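Local coordinates for protein oxidoreductase YdhF (Escherichia coli, PDB 1OG6) that probably works as an NADPH-dependent oxidoreductase of the aldo-keto reductase family, holding its cofactor in an alpha/beta barrel, at residues Ile7-Pro12 with Pro173-Thr178; Phe17-Trp22 with Pro259-Gly264; Thr101-Ile106 with Ala140-His145. All blocks are in the same frame, centred on the assembly; numbering follows the deposited sequence.

In the fold
Contacts 1, 2 and 3 sample different parts of one alpha/beta barrel, each joining segments far apart in the chain. Contact 2 pairs two barrel strands and runs straight into the NADP site, with G20 about 7 Å from the side chain of Y55, probably the proton donor. Contact 1 sets the N-terminal hairpin turn against the loop before strand 179-182, its centre about 21 Å from that of contact 2. Contact 3 joins two outer helices, about 27 Å from contact 2 centre to centre. Contacts 1 and 3 touch, P173 packing on K144. The side chains of L176 and F143 each lie about 14 Å from the cofactor, so neither outlying contact reaches it.

Contact 1 of 3, residues Ile7-Pro12 with Pro173-Thr178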
loop_
_atom_site.group_PDB
_atom_site.type_symbol
_atom_site.label_atom_id
_atom_site.label_comp_id
_atom_site.label_asym_id
_atom_site.label_seq_id
_atom_site.Cartn_x
_atom_site.Cartn_y
_atom_site.Cartn_z
ATOM N N ILE C 7 4.280 25.285 1.465
ATOM C CA ILE C 7 4.404 23.845 1.306
ATOM C C ILE C 7 3.393 22.925 1.998
ATOM O O ILE C 7 3.056 21.877 1.465
ATOM C CB ILE C 7 5.825 23.398 1.669
ATOM C CG1 ILE C 7 6.139 23.763 3.111
ATOM C CG2 ILE C 7 6.820 24.073 0.750
ATOM C CD1 ILE C 7 7.503 23.305 3.561
ATOM N N ALA C 8 2.898 23.298 3.166
ATOM C CA ALA C 8 1.939 22.452 3.861
ATOM C C ALA C 8 0.816 23.318 4.398
ATOM O O ALA C 8 0.788 24.515 4.143
ATOM C CB ALA C 8 2.626 21.722 4.999
ATOM N N PRO C 9 -0.144 22.725 5.123
ATOM C CA PRO C 9 -1.255 23.507 5.677
ATOM C C PRO C 9 -0.819 24.618 6.635
ATOM O O PRO C 9 -1.186 25.782 6.448
ATOM C CB PRO C 9 -2.106 22.443 6.349
ATOM C CG PRO C 9 -1.992 21.327 5.375
ATOM C CD PRO C 9 -0.494 21.295 5.103
ATOM N N GLN C 10 -0.053 24.274 7.664
ATOM C CA GLN C 10 0.424 25.292 8.596
ATOM C C GLN C 10 1.879 25.575 8.243
ATOM O O GLN C 10 2.549 26.384 8.875
ATOM C CB GLN C 10 0.341 24.787 10.038
ATOM C CG GLN C 10 -0.906 23.972 10.363
ATOM C CD GLN C 10 -2.153 24.498 9.684
ATOM O OE1 GLN C 10 -2.495 25.677 9.800
ATOM N NE2 GLN C 10 -2.844 23.616 8.968
ATOM N N GLY C 11 2.348 24.890 7.210
ATOM C CA GLY C 11 3.719 25.019 6.771
ATOM C C GLY C 11 4.177 26.408 6.414
ATOM O O GLY C 11 3.400 27.355 6.471
ATOM N N PRO C 12 5.455 26.543 6.031
ATOM C CA PRO C 12 6.142 27.774 5.636
ATOM C C PRO C 12 5.923 28.108 4.170
ATOM O O PRO C 12 5.287 27.354 3.446
ATOM C CB PRO C 12 7.594 27.445 5.926
ATOM C CG PRO C 12 7.668 26.025 5.477
ATOM C CD PRO C 12 6.400 25.412 6.042
ATOM N N PRO C 173 1.771 16.921 16.563
ATOM C CA PRO C 173 0.659 17.860 16.704
ATOM C C PRO C 173 0.578 18.811 15.500
ATOM O O PRO C 173 -0.416 19.517 15.321
ATOM C CB PRO C 173 0.986 18.575 18.010
ATOM C CG PRO C 173 2.473 18.620 17.990
ATOM C CD PRO C 173 2.855 17.247 17.506
ATOM N N PHE C 174 1.623 18.816 14.675
ATOM C CA PHE C 174 1.668 19.667 13.485
ATOM C C PHE C 174 1.867 18.879 12.183
ATOM O O PHE C 174 2.507 17.826 12.176
ATOM C CB PHE C 174 2.763 20.725 13.645
ATOM C CG PHE C 174 3.987 20.240 14.382
ATOM C CD1 PHE C 174 4.786 19.231 13.855
ATOM C CD2 PHE C 174 4.359 20.825 15.594
ATOM C CE1 PHE C 174 5.938 18.818 14.523
ATOM C CE2 PHE C 174 5.509 20.418 16.270
ATOM C CZ PHE C 174 6.298 19.416 15.735
ATOM N N THR C 175 1.322 19.402 11.086
ATOM C CA THR C 175 1.410 18.736 9.787
ATOM C C THR C 175 2.794 18.766 9.153
ATOM O O THR C 175 3.365 19.842 8.952
ATOM C CB THR C 175 0.440 19.351 8.772
ATOM O OG1 THR C 175 -0.729 19.820 9.448
ATOM C CG2 THR C 175 0.030 18.303 7.735
ATOM N N LEU C 176 3.314 17.580 8.829
ATOM C CA LEU C 176 4.629 17.451 8.204
ATOM C C LEU C 176 4.695 18.367 6.986
ATOM O O LEU C 176 3.947 18.204 6.025
ATOM C CB LEU C 176 4.894 15.991 7.809
ATOM C CG LEU C 176 5.211 15.025 8.959
ATOM C CD1 LEU C 176 5.057 13.601 8.498
ATOM C CD2 LEU C 176 6.621 15.259 9.470
ATOM N N ALA C 177 5.591 19.342 7.046
ATOM C CA ALA C 177 5.735 20.312 5.982
ATOM C C ALA C 177 6.041 19.730 4.616
ATOM O O ALA C 177 5.676 20.323 3.614
ATOM C CB ALA C 177 6.791 21.329 6.354
ATOM N N THR C 178 6.700 18.579 4.551
ATOM C CA THR C 178 7.034 18.012 3.243
ATOM C C THR C 178 7.575 16.584 3.306
ATOM O O THR C 178 7.661 15.987 4.371
ATOM C CB THR C 178 8.076 18.906 2.518
ATOM O OG1 THR C 178 8.141 18.543 1.142
ATOM C CG2 THR C 178 9.461 18.737 3.123
#
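The backbone N of I7 donates to O of P12 at 3.0 Å, and this bond closes a turn whose two ends both lie against A177. The methyl of A177 is the meeting point: CD1 of I7 reaches its CB at 3.5 Å, and ring atom CD of P12 comes to the same CB at 4.1 Å. I7 gets there with CG1 set between its backbone N and carbonyl carbon (chi1 60°), and from CG1 the chain runs on extended, so that its end lies alongside A177 and its carbonyl. An alanine in place of I7 would keep only CB, and the loss of CG1 and CD1 would probably leave the A177 methyl without one of its main apolar neighbours and open a gap beneath the turn. The turn links strands 4-6 and 13-20, the N-terminal beta-hairpin that in aldo-keto reductases closes off the barrel end where the parallel strands begin; 173-178 is the loop that leads into strand 179-182. CB of A8 rests 3.6 Å from CA of A177. P9 and T175 cross at about a right angle, ring atom CD of P9 meeting CG2 of T175 at 4.0 Å. L176 turns its side chain the other way, onto F165 and Q169 of helix 162-169, while backbone bonds of A177 with F155 and of T178 with V157 tie the loop to the neighbouring strand.

Contact 2 of 3, residues Phe17-Trp22 with Pro259-Gly264. With NAP (NADP nicotinamide-adenine-dinucleotide phosphate), chain F.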
loop_
_atom_site.group_PDB
_atom_site.type_symbol
_atom_site.label_atom_id
_atom_site.label_comp_id
_atom_site.label_asym_id
_atom_site.label_seq_id
_atom_site.Cartn_x
_atom_site.Cartn_y
_atom_site.Cartn_z
ATOM N N PHE C 17 11.359 27.045 -6.561
ATOM C CA PHE C 17 12.597 26.360 -6.940
ATOM C C PHE C 17 13.510 26.517 -5.732
ATOM O O PHE C 17 13.774 27.636 -5.289
ATOM C CB PHE C 17 13.273 26.985 -8.166
ATOM C CG PHE C 17 12.808 26.422 -9.491
ATOM C CD1 PHE C 17 11.668 26.914 -10.124
ATOM C CD2 PHE C 17 13.520 25.412 -10.120
ATOM C CE1 PHE C 17 11.249 26.407 -11.366
ATOM C CE2 PHE C 17 13.100 24.902 -11.362
ATOM C CZ PHE C 17 11.966 25.405 -11.977
ATOM N N VAL C 18 13.956 25.386 -5.192
ATOM C CA VAL C 18 14.838 25.340 -4.032
ATOM C C VAL C 18 16.274 25.198 -4.543
ATOM O O VAL C 18 16.505 24.526 -5.542
ATOM C CB VAL C 18 14.499 24.115 -3.155
ATOM C CG1 VAL C 18 15.391 24.069 -1.960
ATOM C CG2 VAL C 18 13.053 24.159 -2.729
ATOM N N MET C 19 17.235 25.826 -3.873
ATOM C CA MET C 19 18.632 25.736 -4.286
ATOM C C MET C 19 19.333 24.709 -3.395
ATOM O O MET C 19 19.379 24.869 -2.183
ATOM C CB MET C 19 19.301 27.099 -4.149
ATOM C CG MET C 19 20.117 27.513 -5.355
ATOM S SD MET C 19 21.400 26.319 -5.736
ATOM C CE MET C 19 21.761 26.698 -7.396
ATOM N N GLY C 20 19.884 23.656 -3.989
ATOM C CA GLY C 20 20.528 22.628 -3.190
ATOM C C GLY C 20 22.037 22.684 -3.113
ATOM O O GLY C 20 22.722 22.775 -4.133
ATOM N N TYR C 21 22.557 22.607 -1.893
ATOM C CA TYR C 21 23.997 22.656 -1.673
ATOM C C TYR C 21 24.613 21.314 -1.278
ATOM O O TYR C 21 25.251 21.196 -0.234
ATOM C CB TYR C 21 24.327 23.716 -0.610
ATOM C CG TYR C 21 24.026 25.127 -1.063
ATOM C CD1 TYR C 21 22.763 25.684 -0.886
ATOM C CD2 TYR C 21 24.985 25.880 -1.747
ATOM C CE1 TYR C 21 22.461 26.950 -1.389
ATOM C CE2 TYR C 21 24.688 27.141 -2.253
ATOM C CZ TYR C 21 23.428 27.664 -2.073
ATOM O OH TYR C 21 23.120 28.889 -2.604
ATOM N N TRP C 22 24.429 20.305 -2.124
ATOM C CA TRP C 22 24.982 18.979 -1.859
ATOM C C TRP C 22 26.387 18.863 -2.443
ATOM O O TRP C 22 27.294 18.333 -1.804
ATOM C CB TRP C 22 24.066 17.894 -2.445
ATOM C CG TRP C 22 24.579 16.482 -2.280
ATOM C CD1 TRP C 22 25.321 15.989 -1.239
ATOM C CD2 TRP C 22 24.348 15.369 -3.164
ATOM N NE1 TRP C 22 25.563 14.645 -1.420
ATOM C CE2 TRP C 22 24.978 14.239 -2.591
ATOM C CE3 TRP C 22 23.667 15.218 -4.383
ATOM C CZ2 TRP C 22 24.945 12.975 -3.196
ATOM C CZ3 TRP C 22 23.635 13.954 -4.985
ATOM C CH2 TRP C 22 24.271 12.854 -4.388
ATOM N N PRO C 259 11.076 21.804 -7.446
ATOM C CA PRO C 259 12.343 21.291 -7.976
ATOM C C PRO C 259 13.593 21.885 -7.342
ATOM O O PRO C 259 13.716 23.093 -7.218
ATOM C CB PRO C 259 12.234 21.580 -9.469
ATOM C CG PRO C 259 11.371 22.768 -9.515
ATOM C CD PRO C 259 10.306 22.478 -8.502
ATOM N N ILE C 260 14.513 21.014 -6.935
ATOM C CA ILE C 260 15.760 21.440 -6.310
ATOM C C ILE C 260 16.886 21.474 -7.338
ATOM O O ILE C 260 17.228 20.466 -7.961
ATOM C CB ILE C 260 16.184 20.493 -5.154
ATOM C CG1 ILE C 260 15.024 20.272 -4.186
ATOM C CG2 ILE C 260 17.338 21.106 -4.391
ATOM C CD1 ILE C 260 15.350 19.325 -3.056
ATOM N N ILE C 261 17.456 22.655 -7.504
ATOM C CA ILE C 261 18.534 22.858 -8.446
ATOM C C ILE C 261 19.840 22.438 -7.775
ATOM O O ILE C 261 20.102 22.801 -6.632
ATOM C CB ILE C 261 18.567 24.341 -8.890
ATOM C CG1 ILE C 261 17.179 24.747 -9.397
ATOM C CG2 ILE C 261 19.583 24.538 -9.995
ATOM C CD1 ILE C 261 17.030 26.194 -9.782
ATOM N N GLY C 262 20.648 21.653 -8.482
ATOM C CA GLY C 262 21.906 21.186 -7.923
ATOM C C GLY C 262 23.147 21.706 -8.619
ATOM O O GLY C 262 24.263 21.407 -8.202
ATOM N N SER C 263 22.954 22.495 -9.672
ATOM C CA SER C 263 24.063 23.062 -10.434
ATOM C C SER C 263 24.834 24.140 -9.682
ATOM O O SER C 263 24.255 24.920 -8.923
ATOM C CB SER C 263 23.554 23.648 -11.741
ATOM O OG SER C 263 24.600 24.304 -12.428
ATOM N N GLY C 264 26.145 24.182 -9.914
ATOM C CA GLY C 264 26.997 25.164 -9.261
ATOM C C GLY C 264 27.300 26.379 -10.122
ATOM O O GLY C 264 28.074 27.264 -9.734
HETATM P PA NAP F . 20.188 17.256 -10.241
HETATM O O1A NAP F . 19.891 16.100 -10.992
HETATM O O2A NAP F . 19.368 18.528 -10.207
HETATM O O5B NAP F . 21.672 17.757 -10.589
HETATM C C5B NAP F . 22.036 17.834 -11.984
HETATM C C4B NAP F . 23.591 17.641 -11.990
HETATM O O4B NAP F . 23.909 17.690 -13.435
HETATM C C3B NAP F . 24.405 18.816 -11.390
HETATM O O3B NAP F . 25.452 18.208 -10.642
HETATM C C2B NAP F . 24.960 19.620 -12.550
HETATM O O2B NAP F . 26.331 19.976 -12.394
HETATM C C1B NAP F . 24.788 18.716 -13.806
HETATM N N9A NAP F . 24.234 19.486 -14.909
HETATM C C8A NAP F . 23.221 20.427 -14.954
HETATM N N7A NAP F . 22.992 20.923 -16.156
HETATM C C5A NAP F . 23.920 20.259 -16.949
HETATM C C6A NAP F . 24.165 20.363 -18.330
HETATM N N6A NAP F . 23.529 21.159 -19.212
HETATM N N1A NAP F . 25.185 19.553 -18.861
HETATM N N3A NAP F . 25.698 18.558 -16.675
HETATM C C4A NAP F . 24.689 19.369 -16.176
HETATM O O3 NAP F . 20.302 16.835 -8.713
HETATM P PN NAP F . 21.534 16.440 -7.813
HETATM O O1N NAP F . 21.771 15.062 -7.370
HETATM O O2N NAP F . 22.092 17.637 -7.112
HETATM O O5D NAP F . 20.429 16.302 -6.633
HETATM C C5D NAP F . 19.335 17.275 -6.405
HETATM C C4D NAP F . 19.426 17.915 -5.029
HETATM O O4D NAP F . 18.632 17.228 -4.027
HETATM C C3D NAP F . 20.852 18.106 -4.397
HETATM O O3D NAP F . 21.374 19.416 -4.642
HETATM O O2D NAP F . 20.699 18.926 -2.049
HETATM C C1D NAP F . 19.383 17.068 -2.783
HETATM N N1N NAP F . 19.467 15.596 -2.452
HETATM C C2N NAP F . 18.594 15.002 -1.503
HETATM C C3N NAP F . 18.735 13.644 -1.212
HETATM C C7N NAP F . 17.789 13.006 -0.186
HETATM O O7N NAP F . 17.953 11.834 0.034
HETATM N N7N NAP F . 16.860 13.702 0.412
HETATM C C4N NAP F . 19.765 12.824 -1.862
HETATM C C5N NAP F . 20.620 13.455 -2.812
HETATM C C6N NAP F . 20.493 14.841 -3.123
HETATM P P2B NAP F . 26.959 21.389 -12.872
HETATM O O1X NAP F . 26.700 22.777 -12.295
HETATM O O2X NAP F . 28.244 21.099 -13.613
HETATM O O3X NAP F . 27.617 21.232 -11.519
#
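G20 and I261 join by a backbone bond, G20 N to I261 O at 2.8 Å, where two parallel strands of the alpha/beta barrel, 13-20 and 258-261, deliver their chain ends to the cofactor. Beyond that bond, CA of G20 lies near the ribose oxygen O3D of NADP and CA of G262 near the phosphate oxygen O2N. S263 extends OG anti to its backbone N (chi1 175°), which brings OG to O1X of the 2'-phosphate at 2.6 Å; G264 N grips the same oxygen at 2.8 Å, so O1X takes two bonds from adjacent residues.

The strand pairing behind it probably helps to position this grip, and OG of S263 is also bonded to K265 N. I261 N donates to V18 O at 2.9 Å, nearly straight on, whereas V18 N meets P259 O at 3.1 Å from a direction tilted 32° out of the carbonyl plane. Side chains alternate: V18 and I260 share one face, where CD1 of I260 approaches the ribose, while M19 and I261 on the other pack against V269 of helix 266-274. Far from the cofactor, CG of P259 sits over one face of the F17 ring, 3.5 Å from its centroid, in a CH-pi contact.

Contact 3 of 3, residues Thr101-Ile106 with Ala140-His145; sequences TDRDHI and ADAFKH
R103, A142 and I106 carry this contact, with A142 as the small residue that lets two helices come close: the CA atoms of R103 and A142 are only 5.2 Å apart. The methyl of A142 faces the first turn of helix 103-116 and meets two groups there. Its CB lies 3.7 Å from the backbone O of R103, and I106 CB approaches the same methyl at 4.0 Å. Because CG1 of I106 stands anti to the carbonyl carbon (chi1 -63°), the CG2 branch and the end atom CD1 can both also reach A142. CG2 then extends to the F143 ring, coming to its edge near CE1 at 4.3 Å.

R103 buries the most surface here, through its backbone O and CG at A142 and its guanidinium beside D141. Its chain starts extended and bends at chi2 (-84°), which brings NH1 obliquely to within 4.3 Å of CB of D141. Helices 103-116 and 136-147 are successive outer helices of the barrel, separated by strand 122-127, whose L125 and I127 lie beneath I106. F143 stacks on F155, carrying the packing inward.

No hydrogen bond crosses between the segments, and R103 NH1 stays 5.2 Å from D141 OD2 while NE pairs with D104 on its own helix. Cohesion therefore rests mainly on van der Waals and apolar packing, and the opposite charges probably add only a modest, long-range attraction.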
loop_
_atom_site.group_PDB
_atom_site.type_symbol
_atom_site.label_atom_id
_atom_site.label_comp_id
_atom_site.label_asym_id
_atom_site.label_seq_id
_atom_site.Cartn_x
_atom_site.Cartn_y
_atom_site.Cartn_z
ATOM N N THR C 101 18.183 7.599 14.087
ATOM C CA THR C 101 16.971 8.364 14.353
ATOM C C THR C 101 16.707 8.373 15.863
ATOM O O THR C 101 15.570 8.509 16.313
ATOM C CB THR C 101 15.756 7.739 13.623
ATOM O OG1 THR C 101 15.537 6.409 14.105
ATOM C CG2 THR C 101 16.007 7.676 12.126
ATOM N N ASP C 102 17.783 8.218 16.628
ATOM C CA ASP C 102 17.747 8.210 18.088
ATOM C C ASP C 102 17.423 9.618 18.589
ATOM O O ASP C 102 17.993 10.596 18.113
ATOM C CB ASP C 102 19.116 7.746 18.608
ATOM C CG ASP C 102 19.299 7.988 20.094
ATOM O OD1 ASP C 102 18.493 7.453 20.889
ATOM O OD2 ASP C 102 20.257 8.710 20.463
ATOM N N ARG C 103 16.509 9.718 19.547
ATOM C CA ARG C 103 16.108 11.010 20.095
ATOM C C ARG C 103 17.261 11.985 20.297
ATOM O O ARG C 103 17.296 13.052 19.690
ATOM C CB ARG C 103 15.371 10.809 21.425
ATOM C CG ARG C 103 15.000 12.102 22.157
ATOM C CD ARG C 103 16.162 12.615 22.995
ATOM N NE ARG C 103 15.931 13.940 23.565
ATOM C CZ ARG C 103 14.932 14.248 24.385
ATOM N NH1 ARG C 103 14.049 13.324 24.741
ATOM N NH2 ARG C 103 14.822 15.483 24.855
ATOM N N ASP C 104 18.200 11.618 21.159
ATOM C CA ASP C 104 19.345 12.466 21.456
ATOM C C ASP C 104 20.233 12.780 20.262
ATOM O O ASP C 104 20.840 13.845 20.203
ATOM C CB ASP C 104 20.193 11.838 22.562
ATOM C CG ASP C 104 19.723 12.227 23.949
ATOM O OD1 ASP C 104 18.561 11.931 24.294
ATOM O OD2 ASP C 104 20.517 12.832 24.697
ATOM N N HIS C 105 20.326 11.862 19.312
ATOM C CA HIS C 105 21.169 12.122 18.165
ATOM C C HIS C 105 20.627 13.253 17.312
ATOM O O HIS C 105 21.378 14.117 16.865
ATOM C CB HIS C 105 21.327 10.881 17.308
ATOM C CG HIS C 105 22.032 11.152 16.022
ATOM N ND1 HIS C 105 21.420 11.784 14.963
ATOM C CD2 HIS C 105 23.315 10.947 15.648
ATOM C CE1 HIS C 105 22.295 11.957 13.990
ATOM N NE2 HIS C 105 23.453 11.459 14.380
ATOM N N ILE C 106 19.324 13.246 17.076
ATOM C CA ILE C 106 18.708 14.297 16.276
ATOM C C ILE C 106 18.997 15.653 16.924
ATOM O O ILE C 106 19.665 16.498 16.326
ATOM C CB ILE C 106 17.172 14.091 16.154
ATOM C CG1 ILE C 106 16.883 12.787 15.414
ATOM C CG2 ILE C 106 16.536 15.252 15.413
ATOM C CD1 ILE C 106 15.453 12.353 15.504
ATOM N N ALA C 140 9.366 12.120 17.671
ATOM C CA ALA C 140 8.382 13.132 18.011
ATOM C C ALA C 140 8.864 13.991 19.164
ATOM O O ALA C 140 8.624 15.190 19.176
ATOM C CB ALA C 140 7.073 12.482 18.368
ATOM N N ASP C 141 9.543 13.376 20.133
ATOM C CA ASP C 141 10.052 14.101 21.301
ATOM C C ASP C 141 11.211 15.016 20.938
ATOM O O ASP C 141 11.301 16.135 21.437
ATOM C CB ASP C 141 10.497 13.132 22.411
ATOM C CG ASP C 141 9.336 12.325 22.994
ATOM O OD1 ASP C 141 8.224 12.889 23.139
ATOM O OD2 ASP C 141 9.537 11.129 23.322
ATOM N N ALA C 142 12.105 14.543 20.078
ATOM C CA ALA C 142 13.226 15.369 19.659
ATOM C C ALA C 142 12.655 16.594 18.948
ATOM O O ALA C 142 13.220 17.676 19.007
ATOM C CB ALA C 142 14.131 14.592 18.719
ATOM N N PHE C 143 11.517 16.410 18.286
ATOM C CA PHE C 143 10.862 17.482 17.553
ATOM C C PHE C 143 10.147 18.486 18.455
ATOM O O PHE C 143 10.235 19.689 18.229
ATOM C CB PHE C 143 9.875 16.891 16.536
ATOM C CG PHE C 143 10.528 16.377 15.268
ATOM C CD1 PHE C 143 11.912 16.348 15.133
ATOM C CD2 PHE C 143 9.752 15.923 14.207
ATOM C CE1 PHE C 143 12.509 15.876 13.965
ATOM C CE2 PHE C 143 10.346 15.450 13.034
ATOM C CZ PHE C 143 11.724 15.427 12.917
ATOM N N LYS C 144 9.439 18.000 19.470
ATOM C CA LYS C 144 8.727 18.886 20.393
ATOM C C LYS C 144 9.752 19.790 21.061
ATOM O O LYS C 144 9.483 20.958 21.352
ATOM C CB LYS C 144 7.998 18.081 21.476
ATOM C CG LYS C 144 7.041 17.017 20.961
ATOM C CD LYS C 144 5.838 17.622 20.259
ATOM C CE LYS C 144 4.860 16.537 19.823
ATOM N NZ LYS C 144 4.363 15.695 20.949
ATOM N N HIS C 145 10.932 19.226 21.302
ATOM C CA HIS C 145 12.018 19.948 21.938
ATOM C C HIS C 145 12.539 21.060 21.043
ATOM O O HIS C 145 12.367 22.236 21.349
ATOM C CB HIS C 145 13.159 18.990 22.276
ATOM C CG HIS C 145 14.306 19.650 22.976
ATOM N ND1 HIS C 145 14.220 20.111 24.272
ATOM C CD2 HIS C 145 15.548 19.973 22.543
ATOM C CE1 HIS C 145 15.360 20.692 24.607
ATOM N NE2 HIS C 145 16.180 20.623 23.575
#